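Local coordinates for protein putative epimerase (Burkholderia cenocepacia, PDB 4LW8) that probably acts as an NAD(P)-dependent epimerase or dehydratase on sugar nucleotides in the biosynthesis of lipopolysaccharide O-antigen, at residues D70-E75 with N110-R115; N138-S143 with R184-T189; P154-D159 with S163-E168. One frame throughout, in Å; residues are numbered along the deposited sequence. Where two conformers were deposited one is given.

Contact 1: D70-E75 with N110-R115; sequences DLLDAE and NIVGTR
Leu71 and Leu72 press on helix 103-122 where Gly113 offers bare backbone. Leu71 CB approaches Gly113 CA to 3.9 Å, a fit that the missing side chain of glycine makes possible, while Leu71 CD2 reaches past it to 4.0 Å from Gly113 O. Leu72 comes in with one branch: its CG lies beside its own backbone N, and this rotamer, with chi1 -65°, leaves CD2 3.9 Å from Gly113 N and 4.4 Å from Val112 CG1.

Hydrogen bonds shape each partner separately. Asp70 opens a type I turn and an Asx turn together: its OD1 takes the N-H of Leu72 at 3.2 Å, met from above the carboxylate plane, and its carbonyl takes that of Asp73, the N-cap of helix 74-84. On the other helix, Thr114 OG1 donates to Asn110 O (2.8 Å), one turn back, and also meets His91 NE2.

This turn follows strand 65-68 of the Rossmann fold, a place that in related enzymes commonly borders the adenine of the dinucleotide. Between the segments, leucine carbons pack against bare glycine backbone, and the polar tie comes just past them, where Asn116 ND2 of helix 103-122 is hydrogen-bonded to Leu71 O.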
loop_
_atom_site.group_PDB
_atom_site.type_symbol
_atom_site.label_atom_id
_atom_site.label_comp_id
_atom_site.label_asym_id
_atom_site.label_seq_id
_atom_site.Cartn_x
_atom_site.Cartn_y
_atom_site.Cartn_z
ATOM N N ASP A 70 -18.754 -1.050 13.149
ATOM C CA ASP A 70 -17.933 -0.212 12.281
ATOM C C ASP A 70 -16.516 -0.810 12.201
ATOM O O ASP A 70 -15.903 -1.077 13.226
ATOM C CB ASP A 70 -17.922 1.228 12.803
ATOM C CG ASP A 70 -16.832 2.090 12.166
ATOM O OD1 ASP A 70 -16.477 1.868 10.987
ATOM O OD2 ASP A 70 -16.339 3.012 12.854
ATOM N N LEU A 71 -16.014 -1.051 10.991
ATOM C CA LEU A 71 -14.680 -1.649 10.808
ATOM C C LEU A 71 -13.562 -0.873 11.511
ATOM O O LEU A 71 -12.579 -1.459 11.977
ATOM C CB LEU A 71 -14.350 -1.751 9.322
ATOM C CG LEU A 71 -15.020 -2.833 8.477
ATOM C CD1 LEU A 71 -14.766 -2.520 7.012
ATOM C CD2 LEU A 71 -14.476 -4.199 8.826
ATOM N N LEU A 72 -13.711 0.445 11.606
ATOM C CA LEU A 72 -12.686 1.257 12.266
ATOM C C LEU A 72 -12.806 1.196 13.798
ATOM O O LEU A 72 -11.974 1.737 14.523
ATOM C CB LEU A 72 -12.742 2.703 11.761
ATOM C CG LEU A 72 -12.390 2.891 10.277
ATOM C CD1 LEU A 72 -12.288 4.390 9.909
ATOM C CD2 LEU A 72 -11.080 2.167 9.925
ATOM N N ASP A 73 -13.841 0.520 14.278
ATOM C CA ASP A 73 -14.050 0.331 15.718
ATOM C C ASP A 73 -13.407 -1.002 16.142
ATOM O O ASP A 73 -14.060 -2.053 16.118
ATOM C CB ASP A 73 -15.554 0.350 16.026
ATOM C CG ASP A 73 -15.860 0.347 17.502
ATOM O OD1 ASP A 73 -14.958 0.030 18.319
ATOM O OD2 ASP A 73 -17.028 0.683 17.835
ATOM N N ALA A 74 -12.128 -0.951 16.496
ATOM C CA ALA A 74 -11.331 -2.155 16.709
ATOM C C ALA A 74 -11.927 -3.001 17.823
ATOM O O ALA A 74 -12.008 -4.227 17.713
ATOM C CB ALA A 74 -9.867 -1.792 17.025
ATOM N N GLU A 75 -12.357 -2.339 18.896
ATOM C CA GLU A 75 -12.906 -3.048 20.036
ATOM C C GLU A 75 -14.246 -3.706 19.699
ATOM O O GLU A 75 -14.476 -4.855 20.079
ATOM C CB GLU A 75 -13.042 -2.113 21.236
ATOM C CG GLU A 75 -13.661 -2.762 22.474
ATOM C CD GLU A 75 -13.020 -4.103 22.843
ATOM O OE1 GLU A 75 -13.781 -5.039 23.191
ATOM O OE2 GLU A 75 -11.768 -4.213 22.801
ATOM N N ASN A 110 -10.058 0.433 4.099
ATOM C CA ASN A 110 -9.536 -0.760 3.430
ATOM C C ASN A 110 -8.251 -1.341 4.027
ATOM O O ASN A 110 -8.030 -2.551 3.925
ATOM C CB ASN A 110 -9.348 -0.487 1.933
ATOM C CG ASN A 110 -10.673 -0.149 1.255
ATOM O OD1 ASN A 110 -11.727 -0.472 1.784
ATOM N ND2 ASN A 110 -10.623 0.508 0.097
ATOM N N ILE A 111 -7.398 -0.507 4.627
ATOM C CA ILE A 111 -6.182 -1.026 5.268
ATOM C C ILE A 111 -6.386 -1.291 6.759
ATOM O O ILE A 111 -6.177 -2.407 7.230
ATOM C CB ILE A 111 -4.974 -0.068 5.128
ATOM C CG1 ILE A 111 -4.669 0.220 3.662
ATOM C CG2 ILE A 111 -3.751 -0.656 5.820
ATOM C CD1 ILE A 111 -3.651 1.342 3.485
ATOM N N VAL A 112 -6.748 -0.250 7.503
ATOM C CA VAL A 112 -6.868 -0.374 8.947
ATOM C C VAL A 112 -8.127 -1.185 9.326
ATOM O O VAL A 112 -8.062 -1.999 10.232
ATOM C CB VAL A 112 -6.860 1.007 9.627
ATOM C CG1 VAL A 112 -7.085 0.888 11.166
ATOM C CG2 VAL A 112 -5.537 1.699 9.331
ATOM N N GLY A 113 -9.235 -1.007 8.607
ATOM C CA GLY A 113 -10.432 -1.804 8.852
ATOM C C GLY A 113 -10.133 -3.294 8.694
ATOM O O GLY A 113 -10.549 -4.125 9.502
ATOM N N THR A 114 -9.396 -3.638 7.646
ATOM C CA THR A 114 -8.970 -5.025 7.438
ATOM C C THR A 114 -8.026 -5.471 8.557
ATOM O O THR A 114 -8.133 -6.573 9.076
ATOM C CB THR A 114 -8.284 -5.187 6.085
ATOM O OG1 THR A 114 -9.212 -4.800 5.060
ATOM C CG2 THR A 114 -7.849 -6.639 5.865
ATOM N N ARG A 115 -7.106 -4.596 8.944
ATOM C CA ARG A 115 -6.203 -4.924 10.030
ATOM C C ARG A 115 -6.982 -5.176 11.336
ATOM O O ARG A 115 -6.669 -6.118 12.081
ATOM C CB ARG A 115 -5.164 -3.814 10.226
ATOM C CG ARG A 115 -4.013 -4.226 11.139
ATOM C CD ARG A 115 -3.109 -3.071 11.517
ATOM N NE ARG A 115 -1.979 -3.544 12.312
ATOM C CZ ARG A 115 -2.032 -3.791 13.618
ATOM N NH1 ARG A 115 -3.158 -3.599 14.289
ATOM N NH2 ARG A 115 -0.953 -4.230 14.257
#

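Contact 2: N138-S143 with R184-T189; sequences NIYGNS and RPFNYT
The guanidinium of Arg184 has Ile139 CD1 over the centre of one face, 3.3 Å above its plane, and Tyr140 OH at its edge. The same methyl also lies over a face of the Tyr140 ring, so a single isoleucine end fills the corner between two flat groups whose planes stand 88° apart. The contact joins strand 180-189 of the Rossmann fold to the loop after strand 130-134, where Ile139, Tyr140 and Gly141 probably correspond to the Val-Tyr-Gly commonly found in extended short-chain dehydrogenases.

Isoleucine suits the corner because its longer branch can be turned inward: CG1 sits between the backbone N and the carbonyl carbon (chi1 66°). Arginine suits its own place through reach, its chain running extended from CG to NE to carry the charged group up to Tyr140 and Ile139. NH2 then forms a salt bridge with Glu168, which probably offsets that charge, and Tyr140 OH has a second polar partner in Asn248 OD1. Tyrosine thus supplies both an apolar face and a polar end. At the break in strand 180-189, Phe186 CZ meets Tyr140 CE2 at 4.2 Å, the two side chains crossing at about a right angle.

Arg184 NH1 donates to Tyr140 OH over 3.0 Å, the oxygen lying close to the guanidinium plane.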
loop_
_atom_site.group_PDB
_atom_site.type_symbol
_atom_site.label_atom_id
_atom_site.label_comp_id
_atom_site.label_asym_id
_atom_site.label_seq_id
_atom_site.Cartn_x
_atom_site.Cartn_y
_atom_site.Cartn_z
ATOM N N ASN A 138 -8.375 -4.634 -9.832
ATOM C CA ASN A 138 -7.998 -3.260 -10.153
ATOM C C ASN A 138 -6.558 -2.967 -9.727
ATOM O O ASN A 138 -5.969 -1.980 -10.150
ATOM C CB ASN A 138 -8.958 -2.257 -9.496
ATOM C CG ASN A 138 -10.337 -2.237 -10.154
ATOM O OD1 ASN A 138 -10.611 -3.012 -11.072
ATOM N ND2 ASN A 138 -11.210 -1.349 -9.679
ATOM N N ILE A 139 -5.997 -3.832 -8.880
ATOM C CA ILE A 139 -4.601 -3.650 -8.487
ATOM C C ILE A 139 -3.645 -3.799 -9.688
ATOM O O ILE A 139 -2.516 -3.288 -9.649
ATOM C CB ILE A 139 -4.191 -4.630 -7.349
ATOM C CG1 ILE A 139 -4.220 -6.100 -7.805
ATOM C CG2 ILE A 139 -5.073 -4.414 -6.108
ATOM C CD1 ILE A 139 -2.883 -6.645 -8.345
ATOM N N TYR A 140 -4.080 -4.495 -10.744
ATOM C CA TYR A 140 -3.256 -4.624 -11.965
ATOM C C TYR A 140 -3.278 -3.330 -12.784
ATOM O O TYR A 140 -2.392 -3.097 -13.609
ATOM C CB TYR A 140 -3.726 -5.789 -12.855
ATOM C CG TYR A 140 -3.653 -7.159 -12.193
ATOM C CD1 TYR A 140 -2.430 -7.752 -11.887
ATOM C CD2 TYR A 140 -4.818 -7.858 -11.872
ATOM C CE1 TYR A 140 -2.372 -9.019 -11.269
ATOM C CE2 TYR A 140 -4.772 -9.105 -11.252
ATOM C CZ TYR A 140 -3.548 -9.685 -10.960
ATOM O OH TYR A 140 -3.513 -10.923 -10.344
ATOM N N GLY A 141 -4.299 -2.498 -12.584
ATOM C CA GLY A 141 -4.375 -1.240 -13.317
ATOM C C GLY A 141 -4.559 -1.450 -14.809
ATOM O O GLY A 141 -5.197 -2.417 -15.224
ATOM N N ASN A 142 -4.004 -0.544 -15.615
ATOM C CA ASN A 142 -4.141 -0.607 -17.073
ATOM C C ASN A 142 -3.042 -1.421 -17.765
ATOM O O ASN A 142 -2.289 -0.885 -18.592
ATOM C CB ASN A 142 -4.154 0.811 -17.658
ATOM N N SER A 143 -2.963 -2.715 -17.454
ATOM C CA SER A 143 -1.888 -3.553 -17.989
ATOM C C SER A 143 -2.050 -3.840 -19.467
ATOM O O SER A 143 -3.157 -4.046 -19.955
ATOM C CB SER A 143 -1.794 -4.884 -17.248
ATOM O OG SER A 143 -0.625 -5.579 -17.673
ATOM N N ARG A 184 -8.609 -11.855 -6.027
ATOM C CA ARG A 184 -8.622 -10.664 -6.883
ATOM C C ARG A 184 -9.701 -10.799 -7.951
ATOM O O ARG A 184 -9.408 -11.214 -9.073
ATOM C CB ARG A 184 -7.262 -10.423 -7.553
ATOM C CG ARG A 184 -6.172 -9.933 -6.626
ATOM C CD ARG A 184 -4.812 -9.982 -7.309
ATOM N NE ARG A 184 -3.764 -9.466 -6.442
ATOM C CZ ARG A 184 -2.463 -9.550 -6.708
ATOM N NH1 ARG A 184 -2.050 -10.125 -7.829
ATOM N NH2 ARG A 184 -1.580 -9.059 -5.843
ATOM N N PRO A 185 -10.954 -10.473 -7.602
ATOM C CA PRO A 185 -12.034 -10.587 -8.588
ATOM C C PRO A 185 -11.876 -9.589 -9.715
ATOM O O PRO A 185 -11.513 -8.429 -9.485
ATOM C CB PRO A 185 -13.301 -10.270 -7.770
ATOM C CG PRO A 185 -12.791 -9.369 -6.639
ATOM C CD PRO A 185 -11.448 -9.990 -6.291
ATOM N N PHE A 186 -12.137 -10.029 -10.931
ATOM C CA PHE A 186 -12.295 -9.077 -12.028
ATOM C C PHE A 186 -13.723 -8.528 -11.956
ATOM O O PHE A 186 -14.407 -8.782 -10.965
ATOM C CB PHE A 186 -11.969 -9.738 -13.372
ATOM C CG PHE A 186 -10.488 -9.852 -13.628
ATOM C CD1 PHE A 186 -9.689 -10.642 -12.803
ATOM C CD2 PHE A 186 -9.881 -9.113 -14.647
ATOM C CE1 PHE A 186 -8.316 -10.728 -13.005
ATOM C CE2 PHE A 186 -8.492 -9.189 -14.862
ATOM C CZ PHE A 186 -7.712 -10.000 -14.041
ATOM N N ASN A 187 -14.163 -7.768 -12.958
ATOM C CA ASN A 187 -15.510 -7.185 -12.943
ATOM C C ASN A 187 -16.592 -8.234 -12.819
ATOM O O ASN A 187 -16.570 -9.246 -13.521
ATOM C CB ASN A 187 -15.778 -6.368 -14.216
ATOM C CG ASN A 187 -14.626 -5.448 -14.554
ATOM O OD1 ASN A 187 -14.524 -4.355 -14.006
ATOM N ND2 ASN A 187 -13.726 -5.905 -15.427
ATOM N N TYR A 188 -17.566 -7.979 -11.955
ATOM C CA TYR A 188 -18.692 -8.887 -11.868
ATOM C C TYR A 188 -19.954 -8.135 -11.512
ATOM O O TYR A 188 -19.911 -7.019 -10.972
ATOM C CB TYR A 188 -18.419 -10.014 -10.864
ATOM C CG TYR A 188 -18.251 -9.592 -9.411
ATOM C CD1 TYR A 188 -19.339 -9.583 -8.539
ATOM C CD2 TYR A 188 -17.001 -9.234 -8.902
ATOM C CE1 TYR A 188 -19.194 -9.222 -7.203
ATOM C CE2 TYR A 188 -16.845 -8.872 -7.572
ATOM C CZ TYR A 188 -17.946 -8.870 -6.724
ATOM O OH TYR A 188 -17.793 -8.520 -5.401
ATOM N N THR A 189 -21.082 -8.741 -11.836
ATOM C CA THR A 189 -22.344 -8.047 -11.713
ATOM C C THR A 189 -23.467 -9.054 -11.520
ATOM O O THR A 189 -23.229 -10.262 -11.486
ATOM C CB THR A 189 -22.623 -7.159 -12.946
ATOM O OG1 THR A 189 -23.701 -6.264 -12.654
ATOM C CG2 THR A 189 -22.991 -8.013 -14.169
#

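Contact 3: P154-D159 with S163-E168; sequences PAPAND and SKLAME
Residues 154-158 run as an irregular loop into helix 159-172, whose first turn is closed by Asp159 O accepting the N-H of Ser163 (2.8 Å, 154° at the hydrogen). Asn158, at the N-cap position, gives OD1 to the N-H of Ala161, a role that suits its short polar side chain.

Leu165 carries the apolar part. With CG anti to the backbone N (chi1 -176°) its two methyls are held up against the loop: CD2 lies 3.7 Å from Pro154 CB and 4.0 Å from Pro156 CD, and CD1 is 4.1 Å from Pro154 CG. Both prolines cross the leucine at about a right angle, their rigid rings giving firm apolar surfaces on a chain without regular structure. Tyr169 of the second subunit packs on Pro156 and Leu165.

Helix 159-172 bears the Tyr-x-x-x-Lys spacing of short-chain dehydrogenases in Tyr160 and Lys164, probably the active-site pair as in relatives; Lys164 NZ is hydrogen-bonded to Ala134 O.

Ser163, small enough for a buried site, has OG between the backbone N and the carbonyl carbon (chi1 80°) and bonded to Asn110 ND2 and Tyr160 O. Asp159 spreads its carboxylate between two partners, OD1 to Tyr107 OH and OD2 in a salt bridge to Arg115 of the second subunit.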
loop_
_atom_site.group_PDB
_atom_site.type_symbol
_atom_site.label_atom_id
_atom_site.label_comp_id
_atom_site.label_asym_id
_atom_site.label_seq_id
_atom_site.Cartn_x
_atom_site.Cartn_y
_atom_site.Cartn_z
ATOM N N PRO A 154 1.773 -5.369 -10.136
ATOM C CA PRO A 154 0.670 -4.441 -9.872
ATOM C C PRO A 154 0.971 -3.055 -10.422
ATOM O O PRO A 154 2.141 -2.650 -10.485
ATOM C CB PRO A 154 0.587 -4.414 -8.345
ATOM C CG PRO A 154 1.216 -5.716 -7.899
ATOM C CD PRO A 154 2.324 -5.954 -8.898
ATOM N N ALA A 155 -0.072 -2.354 -10.848
ATOM C CA ALA A 155 0.042 -0.945 -11.227
ATOM C C ALA A 155 -1.284 -0.237 -10.954
ATOM O O ALA A 155 -1.940 0.242 -11.880
ATOM C CB ALA A 155 0.447 -0.809 -12.702
ATOM N N PRO A 156 -1.698 -0.188 -9.681
ATOM C CA PRO A 156 -3.016 0.381 -9.350
ATOM C C PRO A 156 -3.143 1.825 -9.851
ATOM O O PRO A 156 -2.182 2.588 -9.743
ATOM C CB PRO A 156 -3.050 0.304 -7.819
ATOM C CG PRO A 156 -1.580 0.291 -7.413
ATOM C CD PRO A 156 -0.940 -0.562 -8.468
ATOM N N ALA A 157 -4.293 2.178 -10.427
ATOM C CA ALA A 157 -4.423 3.444 -11.151
ATOM C C ALA A 157 -5.353 4.453 -10.461
ATOM O O ALA A 157 -5.631 5.516 -11.004
ATOM C CB ALA A 157 -4.902 3.190 -12.583
ATOM N N ASN A 158 -5.827 4.121 -9.269
ATOM C CA ASN A 158 -6.508 5.111 -8.431
ATOM C C ASN A 158 -6.326 4.754 -6.960
ATOM O O ASN A 158 -5.802 3.679 -6.648
ATOM C CB ASN A 158 -7.993 5.219 -8.813
ATOM C CG ASN A 158 -8.718 3.878 -8.750
ATOM O OD1 ASN A 158 -8.572 3.104 -7.802
ATOM N ND2 ASN A 158 -9.483 3.589 -9.787
ATOM N N ASP A 159 -6.717 5.657 -6.059
ATOM C CA ASP A 159 -6.490 5.441 -4.627
ATOM C C ASP A 159 -7.198 4.201 -4.120
ATOM O O ASP A 159 -6.672 3.481 -3.275
ATOM C CB ASP A 159 -6.932 6.663 -3.810
ATOM C CG ASP A 159 -6.016 7.848 -4.014
ATOM O OD1 ASP A 159 -4.812 7.754 -3.688
ATOM O OD2 ASP A 159 -6.473 8.873 -4.521
ATOM N N SER A 163 -5.312 1.192 -2.276
ATOM C CA SER A 163 -5.698 0.785 -0.919
ATOM C C SER A 163 -5.952 -0.718 -0.863
ATOM O O SER A 163 -5.661 -1.356 0.153
ATOM C CB SER A 163 -6.931 1.579 -0.421
ATOM O OG SER A 163 -8.171 1.081 -0.920
ATOM N N LYS A 164 -6.471 -1.290 -1.950
ATOM C CA LYS A 164 -6.689 -2.746 -2.012
ATOM C C LYS A 164 -5.364 -3.505 -2.034
ATOM O O LYS A 164 -5.203 -4.525 -1.354
ATOM C CB LYS A 164 -7.527 -3.120 -3.240
ATOM C CG LYS A 164 -9.027 -2.832 -3.095
ATOM C CD LYS A 164 -9.632 -3.719 -1.999
ATOM C CE LYS A 164 -11.137 -3.789 -2.081
ATOM N NZ LYS A 164 -11.667 -4.655 -0.985
ATOM N N LEU A 165 -4.411 -3.001 -2.809
ATOM C CA LEU A 165 -3.081 -3.590 -2.856
ATOM C C LEU A 165 -2.404 -3.485 -1.491
ATOM O O LEU A 165 -1.782 -4.439 -1.011
ATOM C CB LEU A 165 -2.219 -2.898 -3.920
ATOM C CG LEU A 165 -0.836 -3.498 -4.128
ATOM C CD1 LEU A 165 -0.999 -4.948 -4.569
ATOM C CD2 LEU A 165 0.004 -2.688 -5.158
ATOM N N ALA A 166 -2.537 -2.319 -0.864
ATOM C CA ALA A 166 -1.944 -2.088 0.445
ATOM C C ALA A 166 -2.576 -3.032 1.463
ATOM O O ALA A 166 -1.894 -3.552 2.344
ATOM C CB ALA A 166 -2.120 -0.636 0.862
ATOM N N MET A 167 -3.881 -3.267 1.325
ATOM C CA MET A 167 -4.572 -4.219 2.188
ATOM C C MET A 167 -3.918 -5.596 2.083
ATOM O O MET A 167 -3.704 -6.274 3.099
ATOM C CB MET A 167 -6.063 -4.309 1.830
ATOM C CG MET A 167 -6.839 -5.316 2.687
ATOM S SD MET A 167 -8.370 -5.931 1.936
ATOM C CE MET A 167 -7.653 -6.838 0.558
ATOM N N GLU A 168 -3.586 -6.013 0.860
ATOM C CA GLU A 168 -2.975 -7.328 0.682
ATOM C C GLU A 168 -1.671 -7.406 1.469
ATOM O O GLU A 168 -1.432 -8.395 2.185
ATOM C CB GLU A 168 -2.705 -7.649 -0.795
ATOM C CG GLU A 168 -3.931 -7.695 -1.723
ATOM C CD GLU A 168 -3.544 -8.104 -3.151
ATOM O OE1 GLU A 168 -2.368 -8.455 -3.370
ATOM O OE2 GLU A 168 -4.402 -8.054 -4.062
#

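How the contacts relate
Contact 3, with its loop and helix 159-172, touches both of the others. Contacts 1 and 3, with centres 17 Å apart, meet through Asn110 ND2 and Ser163 OG at 2.7 Å and through Ile111 CD1 on Ala166 CB at 3.6 Å; both also touch the second subunit, where Ile111 and Ala166 each meet their own counterpart. Contacts 2 and 3 lie closer, 11 Å between centres, joined by Arg184 NH2 to Glu168 OE1 at 2.7 Å and by Ile139 O to Ala155 N at 2.9 Å. Contacts 1 and 2 stay about 10 Å apart at their nearest atoms. Helix 159-172, which carries the probable catalytic Tyr160 and Lys164, is thus touched by helix 103-122 and by strand 180-189.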